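PDB 5H80: carboxylase from Deinococcus radiodurans, which probably catalyses, through its biotin carboxylase domain, the ATP-dependent carboxylation of biotin on a carrier protein, the first step of biotin-dependent carboxylation. Local coordinates for residues L321-T326 with A368-V373; T250-R255 with C332-V337. All blocks are in the same frame, centred on the assembly; numbering follows the deposited sequence.

From the N terminus the chain first lays down 250-255, on an outermost strand of a four-stranded antiparallel sheet. It then passes through 321-326, the turn leading into helix 325-332, before 332-337 returns to the strand and closes contact 2. Only afterwards does 368-373, in the middle of a second antiparallel sheet, close contact 1 against the turn, so the two loops cross. Contact 2 ties the junction between two consecutive helices to the first sheet; contact 1 ties the start of the earlier helix to the second. They also meet directly: Gln-322 makes a weak hydrogen bond to Arg-255, and His-325 packs against Leu-336 and Val-337.

Contact 1: L321-T326 with A368-V373; sequences LQVEHT and AVQARV
Val-323 lays CG1 over the centre of one face of the Arg-372 guanidinium, with CG1 3.6 Å from CZ. With this methyl anti to the backbone N (chi1 172°), the valine covers the flat group while CB lies near NH2. Glu-324, its chain bent at chi2, reaches the same guanidinium: OE1 makes a salt bridge of 3.1 Å to Arg-372 NH2. The approach is oblique, carboxylate and guanidinium planes standing 41° apart. Each charge has a stronger partner elsewhere, Lys-265 for Glu-324 and Glu-268 for Arg-372. With an alanine at Arg-372, Val-323 would probably lose the flat surface it rests on, and Glu-324 and Glu-268 a shared positive mate. Deeper in, Gln-370 extends crosswise to Thr-326; Thr-326 OG1 and Gln-370 OE1 are modelled only 2.4 Å apart, so the details of that bond are doubtful. Gln-370 NE2 approaches CA of Glu-324 at 3.6 Å and donates to Glu-268. The turn from Gln-322 to His-325 is type I, and Gln-322 O is gripped twice, by His-325 N at 2.9 Å and by His-325 ND1 at 2.8 Å. Leu-321 CD1 and Thr-326 CG2 flank opposite faces of that imidazole toward the rim, and with NE2 also bonded to Arg-46 the ring is probably held against turning. In biotin carboxylases the equivalent glutamine-valine-glutamate sequence lines the bicarbonate site, so the turn probably borders the active site here. It leads into helix 325-332 and leans on strand 367-374, which runs between strands 264-270 and 421-429; Lys-265 and Glu-268 come from the former, while Lys-424 and Val-426 of the latter touch Thr-326.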
ATOM      1  N   LEU A 321     -14.495 -15.146  -4.108  1.00 26.78           N
ATOM      2  CA  LEU A 321     -13.840 -13.852  -4.027  1.00 25.00           C
ATOM      3  C   LEU A 321     -14.757 -12.776  -4.568  1.00 29.52           C
ATOM      4  O   LEU A 321     -15.575 -13.011  -5.472  1.00 25.77           O
ATOM      5  CB  LEU A 321     -12.528 -13.817  -4.779  1.00 24.58           C
ATOM      6  CG  LEU A 321     -11.554 -12.615  -4.659  1.00 21.08           C
ATOM      7  CD1 LEU A 321     -10.973 -12.542  -3.252  1.00 25.69           C
ATOM      8  CD2 LEU A 321     -10.475 -12.773  -5.681  1.00 22.00           C
ATOM      9  N   GLN A 322     -14.696 -11.588  -3.984  1.00 23.49           N
ATOM     10  CA  GLN A 322     -15.334 -10.420  -4.631  1.00 27.62           C
ATOM     11  C   GLN A 322     -14.422  -9.269  -5.025  1.00 23.20           C
ATOM     12  O   GLN A 322     -13.293  -9.123  -4.429  1.00 21.50           O
ATOM     13  CB  GLN A 322     -16.324  -9.797  -3.667  1.00 31.41           C
ATOM     14  CG  GLN A 322     -17.682 -10.492  -3.515  1.00 34.54           C
ATOM     15  CD  GLN A 322     -18.499  -9.909  -2.426  1.00 32.83           C
ATOM     16  OE1 GLN A 322     -17.985  -9.305  -1.462  1.00 31.23           O
ATOM     17  NE2 GLN A 322     -19.816  -9.978  -2.599  1.00 42.67           N
ATOM     18  N   VAL A 323     -14.948  -8.409  -5.896  1.00 21.77           N
ATOM     19  CA  VAL A 323     -14.207  -7.307  -6.442  1.00 21.16           C
ATOM     20  C   VAL A 323     -13.665  -6.424  -5.276  1.00 19.18           C
ATOM     21  O   VAL A 323     -12.453  -5.955  -5.372  1.00 23.01           O
ATOM     22  CB  VAL A 323     -15.104  -6.385  -7.332  1.00 23.02           C
ATOM     23  CG1 VAL A 323     -14.381  -5.128  -7.737  1.00 25.03           C
ATOM     24  CG2 VAL A 323     -15.415  -7.104  -8.649  1.00 27.17           C
ATOM     25  N   GLU A 324     -14.517  -6.144  -4.279  1.00 22.28           N
ATOM     26  CA  GLU A 324     -14.171  -5.311  -3.167  1.00 24.95           C
ATOM     27  C   GLU A 324     -13.324  -5.986  -2.053  1.00 20.18           C
ATOM     28  O   GLU A 324     -13.287  -5.411  -0.957  1.00 21.15           O
ATOM     29  CB  GLU A 324     -15.397  -4.604  -2.626  1.00 24.88           C
ATOM     30  CG  GLU A 324     -16.458  -5.428  -2.085  1.00 21.19           C
ATOM     31  CD  GLU A 324     -17.460  -6.014  -3.089  1.00 28.51           C
ATOM     32  OE1 GLU A 324     -17.144  -6.152  -4.289  1.00 26.67           O
ATOM     33  OE2 GLU A 324     -18.599  -6.336  -2.630  1.00 31.67           O
ATOM     34  N   HIS A 325     -12.749  -7.220  -2.280  1.00 18.42           N
ATOM     35  CA  HIS A 325     -12.016  -7.944  -1.269  1.00 15.52           C
ATOM     36  C   HIS A 325     -10.788  -7.008  -0.947  1.00 15.18           C
ATOM     37  O   HIS A 325     -10.380  -7.012   0.224  1.00 19.56           O
ATOM     38  CB  HIS A 325     -11.502  -9.273  -1.779  1.00 18.88           C
ATOM     39  CG  HIS A 325     -10.374  -9.148  -2.782  1.00 20.91           C
ATOM     40  ND1 HIS A 325     -10.548  -8.875  -4.112  1.00 22.31           N
ATOM     41  CD2 HIS A 325      -9.018  -9.193  -2.592  1.00 22.07           C
ATOM     42  CE1 HIS A 325      -9.359  -8.799  -4.736  1.00 23.71           C
ATOM     43  NE2 HIS A 325      -8.411  -8.994  -3.829  1.00 22.98           N
ATOM     44  N   THR A 326     -10.413  -6.218  -1.952  1.00 17.16           N
ATOM     45  CA  THR A 326      -9.243  -5.269  -1.728  1.00 20.07           C
ATOM     46  C   THR A 326      -9.355  -4.333  -0.477  1.00 19.80           C
ATOM     47  O   THR A 326      -8.312  -4.088   0.286  1.00 19.12           O
ATOM     48  CB  THR A 326      -9.075  -4.362  -2.901  1.00 24.26           C
ATOM     49  OG1 THR A 326     -10.300  -3.669  -3.044  1.00 33.37           O
ATOM     50  CG2 THR A 326      -8.736  -5.171  -4.193  1.00 31.07           C
ATOM     51  N   ALA A 368     -10.677   2.228   5.307  1.00 21.18           N
ATOM     52  CA  ALA A 368     -10.256   2.261   3.860  1.00 20.15           C
ATOM     53  C   ALA A 368     -11.498   2.337   2.947  1.00 20.02           C
ATOM     54  O   ALA A 368     -12.674   2.039   3.397  1.00 21.91           O
ATOM     55  CB  ALA A 368      -9.431   1.061   3.522  1.00 19.65           C
ATOM     56  N   VAL A 369     -11.290   2.836   1.776  1.00 21.04           N
ATOM     57  CA  VAL A 369     -12.314   2.890   0.740  1.00 19.14           C
ATOM     58  C   VAL A 369     -11.692   2.485  -0.633  1.00 22.17           C
ATOM     59  O   VAL A 369     -10.584   2.855  -0.981  1.00 22.46           O
ATOM     60  CB  VAL A 369     -12.962   4.266   0.667  1.00 18.96           C
ATOM     61  CG1 VAL A 369     -12.044   5.448   0.256  1.00 18.00           C
ATOM     62  CG2 VAL A 369     -14.031   4.382  -0.345  1.00 18.90           C
ATOM     63  N   GLN A 370     -12.509   1.828  -1.448  1.00 19.71           N
ATOM     64  CA  GLN A 370     -12.201   1.527  -2.816  1.00 20.06           C
ATOM     65  C   GLN A 370     -13.109   2.276  -3.742  1.00 18.91           C
ATOM     66  O   GLN A 370     -14.337   2.355  -3.484  1.00 22.78           O
ATOM     67  CB  GLN A 370     -12.374   0.012  -3.127  1.00 21.18           C
ATOM     68  CG  GLN A 370     -12.332  -0.355  -4.662  1.00 23.95           C
ATOM     69  CD  GLN A 370     -12.188  -1.822  -4.912  1.00 25.50           C
ATOM     70  OE1 GLN A 370     -11.080  -2.374  -4.897  1.00 25.32           O
ATOM     71  NE2 GLN A 370     -13.279  -2.501  -5.178  1.00 26.09           N
ATOM     72  N   ALA A 371     -12.559   2.884  -4.759  1.00 23.96           N
ATOM     73  CA  ALA A 371     -13.405   3.468  -5.801  1.00 23.88           C
ATOM     74  C   ALA A 371     -13.158   2.654  -7.134  1.00 23.24           C
ATOM     75  O   ALA A 371     -12.045   2.344  -7.479  1.00 22.30           O
ATOM     76  CB  ALA A 371     -13.151   4.889  -6.002  1.00 24.70           C
ATOM     77  N   ARG A 372     -14.256   2.280  -7.835  1.00 23.66           N
ATOM     78  CA  ARG A 372     -14.089   1.655  -9.144  1.00 24.34           C
ATOM     79  C   ARG A 372     -13.996   2.745 -10.286  1.00 24.80           C
ATOM     80  O   ARG A 372     -14.984   3.518 -10.563  1.00 22.98           O
ATOM     81  CB  ARG A 372     -15.320   0.789  -9.312  1.00 28.03           C
ATOM     82  CG  ARG A 372     -15.505  -0.321  -8.190  1.00 27.29           C
ATOM     83  CD  ARG A 372     -16.504  -1.449  -8.623  1.00 28.39           C
ATOM     84  NE  ARG A 372     -16.874  -2.370  -7.510  1.00 26.24           N
ATOM     85  CZ  ARG A 372     -17.596  -3.495  -7.662  1.00 27.68           C
ATOM     86  NH1 ARG A 372     -17.888  -3.938  -8.862  1.00 31.02           N
ATOM     87  NH2 ARG A 372     -17.940  -4.227  -6.622  1.00 27.07           N
ATOM     88  N   VAL A 373     -12.842   2.803 -10.914  1.00 23.03           N
ATOM     89  CA  VAL A 373     -12.606   3.635 -12.117  1.00 22.08           C
ATOM     90  C   VAL A 373     -13.065   2.959 -13.383  1.00 22.93           C
ATOM     91  O   VAL A 373     -12.517   1.870 -13.695  1.00 25.50           O
ATOM     92  CB  VAL A 373     -11.188   4.146 -12.157  1.00 25.18           C
ATOM     93  CG1 VAL A 373     -11.002   5.117 -13.300  1.00 26.16           C
ATOM     94  CG2 VAL A 373     -10.832   4.753 -10.789  1.00 24.01           C
TER

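Contact 2: T250-R255 with C332-V337; sequences THLWER and CGTDLV
Cys-332 turns SG anti to its carbonyl carbon (chi1 -67°), and Trp-253 does the same with CG (chi1 -60°), so that the thiol meets the benzene edge of the indole. SG lies 3.6 Å from Trp-253 CE3 and nearly as close to CZ3. The sulfur is 4.8 Å from the centroid of the Trp-253 six-membered ring and 75° off its normal, an edge-on sulfur-aromatic contact. One face of the indole is covered by His-251, whose CE1 sits 3.4 Å above the plane. That imidazole is held in turn, since Trp-253 N donates to His-251 ND1 at 3.0 Å, within the imidazole plane, while His-251 NE2 bonds to Pro-358 O. The indole NE1 is satisfied by Ala-361 O. Trp-253 has positive phi; its backbone and that of Leu-252 both bond to Gln-241, two residues facing one, consistent with a bulge-like irregularity in the strand. Leu-252 faces the other segment: CB lies by the sulfur, CG is 4.3 Å from Thr-334 CG2, and CD2 touches Leu-336 CD2 at 4.0 Å, the two leucines lying alongside one another and running opposite ways. No hydrogen bond joins the segments. Gly-333, with positive phi, is the first residue to leave helical geometry after helix 325-332; Asp-335 then N-caps helix 336-344, its OD1 accepting from Thr-338 N and weakly from Val-337 N and forming a salt bridge with Arg-46. In this ATP-grasp domain the helix junction thus packs on edge strand 249-256 of the antiparallel sheet, beside strand 236-245, while helix 277-293 sets Ile-284 against His-251 and Trp-253.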
ATOM      1  N   THR A 250     -14.399 -18.363  10.168  1.00 25.99           N
ATOM      2  CA  THR A 250     -14.049 -17.083  10.707  1.00 24.17           C
ATOM      3  C   THR A 250     -14.473 -15.953   9.783  1.00 21.32           C
ATOM      4  O   THR A 250     -15.169 -16.179   8.751  1.00 21.21           O
ATOM      5  CB  THR A 250     -12.549 -17.053  11.036  1.00 25.25           C
ATOM      6  OG1 THR A 250     -12.242 -15.982  11.916  1.00 25.05           O
ATOM      7  CG2 THR A 250     -11.739 -16.905   9.741  1.00 24.08           C
ATOM      8  N   HIS A 251     -14.109 -14.722  10.131  1.00 20.73           N
ATOM      9  CA  HIS A 251     -14.553 -13.534   9.497  1.00 21.15           C
ATOM     10  C   HIS A 251     -13.426 -12.484   9.468  1.00 22.43           C
ATOM     11  O   HIS A 251     -12.502 -12.507  10.280  1.00 26.24           O
ATOM     12  CB  HIS A 251     -15.812 -12.975  10.065  1.00 19.21           C
ATOM     13  CG  HIS A 251     -15.632 -12.320  11.423  1.00 19.86           C
ATOM     14  ND1 HIS A 251     -15.211 -11.033  11.604  1.00 23.47           N
ATOM     15  CD2 HIS A 251     -15.717 -12.853  12.667  1.00 18.94           C
ATOM     16  CE1 HIS A 251     -15.154 -10.758  12.918  1.00 21.72           C
ATOM     17  NE2 HIS A 251     -15.364 -11.869  13.550  1.00 23.37           N
ATOM     18  N   LEU A 252     -13.524 -11.637   8.496  1.00 22.35           N
ATOM     19  CA  LEU A 252     -12.719 -10.348   8.369  1.00 19.63           C
ATOM     20  C   LEU A 252     -13.651  -9.110   8.474  1.00 21.71           C
ATOM     21  O   LEU A 252     -13.498  -8.138   7.698  1.00 21.01           O
ATOM     22  CB  LEU A 252     -11.780 -10.314   7.158  1.00 21.96           C
ATOM     23  CG  LEU A 252     -10.539 -11.175   7.150  1.00 23.96           C
ATOM     24  CD1 LEU A 252      -9.687 -10.944   8.416  1.00 24.04           C
ATOM     25  CD2 LEU A 252     -10.986 -12.560   6.978  1.00 24.51           C
ATOM     26  N   TRP A 253     -14.681  -9.152   9.357  1.00 20.22           N
ATOM     27  CA  TRP A 253     -15.587  -8.068   9.594  1.00 18.11           C
ATOM     28  C   TRP A 253     -16.377  -7.704   8.325  1.00 21.83           C
ATOM     29  O   TRP A 253     -16.583  -8.562   7.457  1.00 22.05           O
ATOM     30  CB  TRP A 253     -14.843  -6.809  10.237  1.00 19.84           C
ATOM     31  CG  TRP A 253     -14.226  -7.234  11.590  1.00 20.24           C
ATOM     32  CD1 TRP A 253     -14.810  -7.227  12.817  1.00 21.70           C
ATOM     33  CD2 TRP A 253     -12.862  -7.592  11.794  1.00 21.19           C
ATOM     34  NE1 TRP A 253     -13.905  -7.609  13.768  1.00 23.34           N
ATOM     35  CE2 TRP A 253     -12.707  -7.866  13.172  1.00 22.37           C
ATOM     36  CE3 TRP A 253     -11.750  -7.773  10.907  1.00 21.13           C
ATOM     37  CZ2 TRP A 253     -11.451  -8.244  13.723  1.00 22.11           C
ATOM     38  CZ3 TRP A 253     -10.495  -8.210  11.483  1.00 22.26           C
ATOM     39  CH2 TRP A 253     -10.378  -8.358  12.834  1.00 20.72           C
ATOM     40  N   GLU A 254     -16.704  -6.440   8.159  1.00 20.57           N
ATOM     41  CA  GLU A 254     -17.641  -5.982   7.188  1.00 21.10           C
ATOM     42  C   GLU A 254     -17.130  -5.041   6.154  1.00 21.23           C
ATOM     43  O   GLU A 254     -16.127  -4.309   6.342  1.00 22.19           O
ATOM     44  CB  GLU A 254     -18.886  -5.404   7.845  1.00 21.31           C
ATOM     45  CG  GLU A 254     -18.945  -3.965   8.307  1.00 22.26           C
ATOM     46  CD  GLU A 254     -17.976  -3.596   9.448  1.00 24.59           C
ATOM     47  OE1 GLU A 254     -17.478  -4.529  10.098  1.00 22.52           O
ATOM     48  OE2 GLU A 254     -17.850  -2.383   9.617  1.00 23.20           O
ATOM     49  N   ARG A 255     -17.971  -4.810   5.135  1.00 21.16           N
ATOM     50  CA  ARG A 255     -17.786  -3.738   4.122  1.00 19.49           C
ATOM     51  C   ARG A 255     -19.125  -3.140   3.797  1.00 23.55           C
ATOM     52  O   ARG A 255     -20.164  -3.850   3.944  1.00 25.19           O
ATOM     53  CB  ARG A 255     -17.237  -4.283   2.795  1.00 19.91           C
ATOM     54  CG  ARG A 255     -15.856  -4.811   2.736  1.00 18.69           C
ATOM     55  CD  ARG A 255     -15.440  -5.473   1.424  1.00 18.13           C
ATOM     56  NE  ARG A 255     -16.145  -6.706   1.079  1.00 17.84           N
ATOM     57  CZ  ARG A 255     -15.667  -7.923   1.218  1.00 21.63           C
ATOM     58  NH1 ARG A 255     -14.447  -8.177   1.741  1.00 23.10           N
ATOM     59  NH2 ARG A 255     -16.394  -8.923   0.811  1.00 23.92           N
ATOM     60  N   CYS A 332      -7.540  -4.521   7.128  1.00 23.38           N
ATOM     61  CA  CYS A 332      -7.222  -5.590   8.068  1.00 22.99           C
ATOM     62  C   CYS A 332      -5.719  -5.940   8.037  1.00 25.09           C
ATOM     63  O   CYS A 332      -5.226  -6.596   8.946  1.00 27.63           O
ATOM     64  CB  CYS A 332      -8.062  -6.829   7.806  1.00 23.56           C
ATOM     65  SG  CYS A 332      -9.850  -6.602   8.134  1.00 27.08           S
ATOM     66  N   GLY A 333      -4.989  -5.570   6.968  1.00 25.92           N
ATOM     67  CA  GLY A 333      -3.619  -6.027   6.719  1.00 27.06           C
ATOM     68  C   GLY A 333      -3.538  -7.509   6.550  1.00 26.58           C
ATOM     69  O   GLY A 333      -3.020  -8.227   7.436  1.00 23.87           O
ATOM     70  N   THR A 334      -4.242  -8.011   5.507  1.00 24.30           N
ATOM     71  CA  THR A 334      -4.312  -9.425   5.280  1.00 21.87           C
ATOM     72  C   THR A 334      -4.327  -9.568   3.743  1.00 20.18           C
ATOM     73  O   THR A 334      -4.917  -8.703   3.054  1.00 22.36           O
ATOM     74  CB  THR A 334      -5.599 -10.048   5.936  1.00 28.31           C
ATOM     75  OG1 THR A 334      -5.507 -11.440   5.996  1.00 29.67           O
ATOM     76  CG2 THR A 334      -6.922  -9.849   5.235  1.00 25.83           C
ATOM     77  N   ASP A 335      -3.746 -10.642   3.270  1.00 21.34           N
ATOM     78  CA  ASP A 335      -3.859 -11.081   1.864  1.00 19.26           C
ATOM     79  C   ASP A 335      -4.960 -12.215   1.737  1.00 18.77           C
ATOM     80  O   ASP A 335      -4.696 -13.440   2.119  1.00 20.10           O
ATOM     81  CB  ASP A 335      -2.554 -11.605   1.410  1.00 18.22           C
ATOM     82  CG  ASP A 335      -2.471 -11.870  -0.095  1.00 18.98           C
ATOM     83  OD1 ASP A 335      -3.544 -12.270  -0.717  1.00 20.23           O
ATOM     84  OD2 ASP A 335      -1.382 -11.642  -0.711  1.00 25.50           O
ATOM     85  N   LEU A 336      -6.118 -11.790   1.331  1.00 17.68           N
ATOM     86  CA  LEU A 336      -7.246 -12.743   1.099  1.00 19.26           C
ATOM     87  C   LEU A 336      -7.008 -13.732   0.026  1.00 20.29           C
ATOM     88  O   LEU A 336      -7.561 -14.880   0.135  1.00 19.29           O
ATOM     89  CB  LEU A 336      -8.585 -12.049   0.921  1.00 21.01           C
ATOM     90  CG  LEU A 336      -9.137 -11.383   2.216  1.00 24.16           C
ATOM     91  CD1 LEU A 336     -10.227 -10.372   2.001  1.00 23.05           C
ATOM     92  CD2 LEU A 336      -9.456 -12.436   3.272  1.00 26.14           C
ATOM     93  N   VAL A 337      -6.259 -13.358  -1.032  1.00 18.64           N
ATOM     94  CA  VAL A 337      -6.214 -14.316  -2.187  1.00 21.80           C
ATOM     95  C   VAL A 337      -5.189 -15.429  -1.933  1.00 19.29           C
ATOM     96  O   VAL A 337      -5.337 -16.626  -2.292  1.00 19.47           O
ATOM     97  CB  VAL A 337      -6.029 -13.590  -3.518  1.00 21.05           C
ATOM     98  CG1 VAL A 337      -6.061 -14.577  -4.723  1.00 18.66           C
ATOM     99  CG2 VAL A 337      -7.070 -12.446  -3.658  1.00 23.09           C
TER